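Local coordinates for AP205 bacteriophage COAT protein (Acinetobacter phage ap205, PDB 5FS4), which builds the capsid of a small single-stranded RNA phage, its subunits pairing into dimers that probably also recognise the viral RNA, at residues K58-K63 against M74-Q79. The protein carries 2 engineered substitutions. Residues are numbered along the deposited sequence; the frame is centred on the assembly and turned at random.
Sequences KRPAPK and MPNENQ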
loop_
_atom_site.group_PDB
_atom_site.type_symbol
_atom_site.label_atom_id
_atom_site.label_comp_id
_atom_site.label_asym_id
_atom_site.label_seq_id
_atom_site.Cartn_x
_atom_site.Cartn_y
_atom_site.Cartn_z
ATOM N N LYS B 58 -9.339 2.590 12.883
ATOM C CA LYS B 58 -9.607 3.682 13.783
ATOM C C LYS B 58 -8.765 3.524 15.012
ATOM O O LYS B 58 -9.067 2.738 15.919
ATOM C CB LYS B 58 -11.100 3.763 14.108
ATOM C CG LYS B 58 -11.958 3.949 12.847
ATOM C CD LYS B 58 -11.489 5.161 11.990
ATOM C CE LYS B 58 -12.580 6.193 11.815
ATOM N NZ LYS B 58 -13.568 5.627 10.825
ATOM N N ARG B 59 -7.716 4.337 15.053
ATOM C CA ARG B 59 -6.670 4.197 16.032
ATOM C C ARG B 59 -6.686 5.322 17.053
ATOM O O ARG B 59 -6.543 6.478 16.685
ATOM C CB ARG B 59 -5.333 4.212 15.281
ATOM C CG ARG B 59 -4.059 3.964 16.116
ATOM C CD ARG B 59 -3.878 2.541 16.592
ATOM N NE ARG B 59 -3.824 1.608 15.498
ATOM C CZ ARG B 59 -3.880 0.294 15.625
ATOM N NH1 ARG B 59 -3.955 -0.255 16.813
ATOM N NH2 ARG B 59 -3.873 -0.460 14.537
ATOM N N PRO B 60 -6.820 4.985 18.361
ATOM C CA PRO B 60 -6.749 5.979 19.425
ATOM C C PRO B 60 -5.505 6.859 19.289
ATOM O O PRO B 60 -4.402 6.360 19.080
ATOM C CB PRO B 60 -6.689 5.117 20.721
ATOM C CG PRO B 60 -7.239 3.805 20.336
ATOM C CD PRO B 60 -6.803 3.611 18.914
ATOM N N ALA B 61 -5.706 8.162 19.373
ATOM C CA ALA B 61 -4.579 9.043 19.504
ATOM C C ALA B 61 -3.841 8.692 20.801
ATOM O O ALA B 61 -4.484 8.204 21.738
ATOM C CB ALA B 61 -5.052 10.497 19.530
ATOM N N PRO B 62 -2.512 8.967 20.897
ATOM C CA PRO B 62 -1.786 8.698 22.142
ATOM C C PRO B 62 -2.302 9.543 23.316
ATOM O O PRO B 62 -2.720 10.660 23.092
ATOM C CB PRO B 62 -0.332 9.085 21.780
ATOM C CG PRO B 62 -0.275 8.992 20.296
ATOM C CD PRO B 62 -1.607 9.436 19.832
ATOM N N LYS B 63 -2.337 8.976 24.520
ATOM C CA LYS B 63 -2.805 9.689 25.730
ATOM C C LYS B 63 -1.759 10.671 26.132
ATOM O O LYS B 63 -0.570 10.374 26.020
ATOM C CB LYS B 63 -2.964 8.730 26.913
ATOM C CG LYS B 63 -4.032 7.687 26.727
ATOM C CD LYS B 63 -4.095 6.688 27.866
ATOM C CE LYS B 63 -4.159 5.275 27.301
ATOM N NZ LYS B 63 -4.694 4.287 28.264
ATOM N N MET B 74 -8.890 8.331 24.609
ATOM C CA MET B 74 -8.678 9.324 23.525
ATOM C C MET B 74 -9.575 9.067 22.275
ATOM O O MET B 74 -10.021 7.955 22.069
ATOM C CB MET B 74 -7.166 9.367 23.151
ATOM C CG MET B 74 -6.270 9.875 24.307
ATOM S SD MET B 74 -6.479 11.627 24.620
ATOM C CE MET B 74 -5.623 12.332 23.237
ATOM N N PRO B 75 -9.890 10.106 21.501
ATOM C CA PRO B 75 -10.624 9.892 20.248
ATOM C C PRO B 75 -9.764 9.141 19.227
ATOM O O PRO B 75 -8.525 9.109 19.402
ATOM C CB PRO B 75 -10.895 11.306 19.745
ATOM C CG PRO B 75 -9.827 12.132 20.387
ATOM C CD PRO B 75 -9.558 11.521 21.723
ATOM N N ASN B 76 -10.386 8.625 18.162
ATOM C CA ASN B 76 -9.614 7.900 17.123
ATOM C C ASN B 76 -9.312 8.740 15.916
ATOM O O ASN B 76 -10.114 9.541 15.468
ATOM C CB ASN B 76 -10.333 6.646 16.643
ATOM C CG ASN B 76 -10.645 5.683 17.770
ATOM O OD1 ASN B 76 -9.836 5.445 18.629
ATOM N ND2 ASN B 76 -11.807 5.088 17.724
ATOM N N GLU B 77 -8.144 8.470 15.372
ATOM C CA GLU B 77 -7.751 8.883 14.043
ATOM C C GLU B 77 -8.094 7.822 13.069
ATOM O O GLU B 77 -8.404 6.712 13.432
ATOM C CB GLU B 77 -6.225 9.175 13.981
ATOM C CG GLU B 77 -5.268 7.983 14.127
ATOM C CD GLU B 77 -3.884 8.279 13.557
ATOM O OE1 GLU B 77 -3.786 9.035 12.561
ATOM O OE2 GLU B 77 -2.875 7.733 14.104
ATOM N N ASN B 78 -8.041 8.186 11.802
ATOM C CA ASN B 78 -8.236 7.238 10.734
ATOM C C ASN B 78 -6.868 6.906 10.078
ATOM O O ASN B 78 -6.239 7.770 9.524
ATOM C CB ASN B 78 -9.254 7.811 9.733
ATOM C CG ASN B 78 -9.517 6.879 8.586
ATOM O OD1 ASN B 78 -8.589 6.182 8.106
ATOM N ND2 ASN B 78 -10.770 6.739 8.213
ATOM N N GLN B 79 -6.412 5.670 10.250
ATOM C CA GLN B 79 -5.234 5.142 9.583
ATOM C C GLN B 79 -5.720 4.487 8.308
ATOM O O GLN B 79 -6.404 3.468 8.379
ATOM C CB GLN B 79 -4.540 4.093 10.477
ATOM C CG GLN B 79 -3.814 4.709 11.684
ATOM C CD GLN B 79 -3.075 3.702 12.518
ATOM O OE1 GLN B 79 -3.586 2.589 12.779
ATOM N NE2 GLN B 79 -1.887 4.096 13.011
HETATM O O HOH W 1 -12.792 8.505 9.490
#
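Arg59 and Gln79 cross at a slant on one face of an antiparallel beta hairpin, the last two strands of the coat protein sheet where they run out into a long connecting loop. The Arg59 chain leaves with CG anti to the backbone N (chi1 -175°) and then bends twice, which brings NE round to Gln79 OE1 at 2.9 Å. The N-H points almost straight at the oxygen, which lies in the guanidinium plane but receives the proton from above its own amide plane; the two planes stand 65° apart. NH2 is left to form a salt bridge with Glu98 of the second subunit, and Gln79 NE2 reaches Thr94 of that subunit, so the pair belongs to the dimer interface. Glu77 shares this face: its CG lies 3.2 Å from Arg59 O, while its carboxylate turns to Ser88 and Asn91 of the second subunit.

Between the strands, Arg59 and Glu77 form a hydrogen-bonded pair. Beyond the non-hydrogen-bonded pair Pro60 and Asn76, Ala61 N donates to Pro75 O at 3.0 Å, where the strands give way to the loop. Asn76 lies alongside the proline, OD1 against its ring, with Pro60 CG 3.5 Å away. On the opposite face Lys58 curls across Asn78, and a water accepts from Asn78 ND2 and, weakly, from Lys58 NZ, while Asn78 OD1 is hydrogen-bonded to Ser80 OG. Toward the loop, Met74 folds back over the 61-63 backbone; its CB sits 3.2 Å from Ala61 O, and its methyl CE comes within 3.4 Å of Pro62 O.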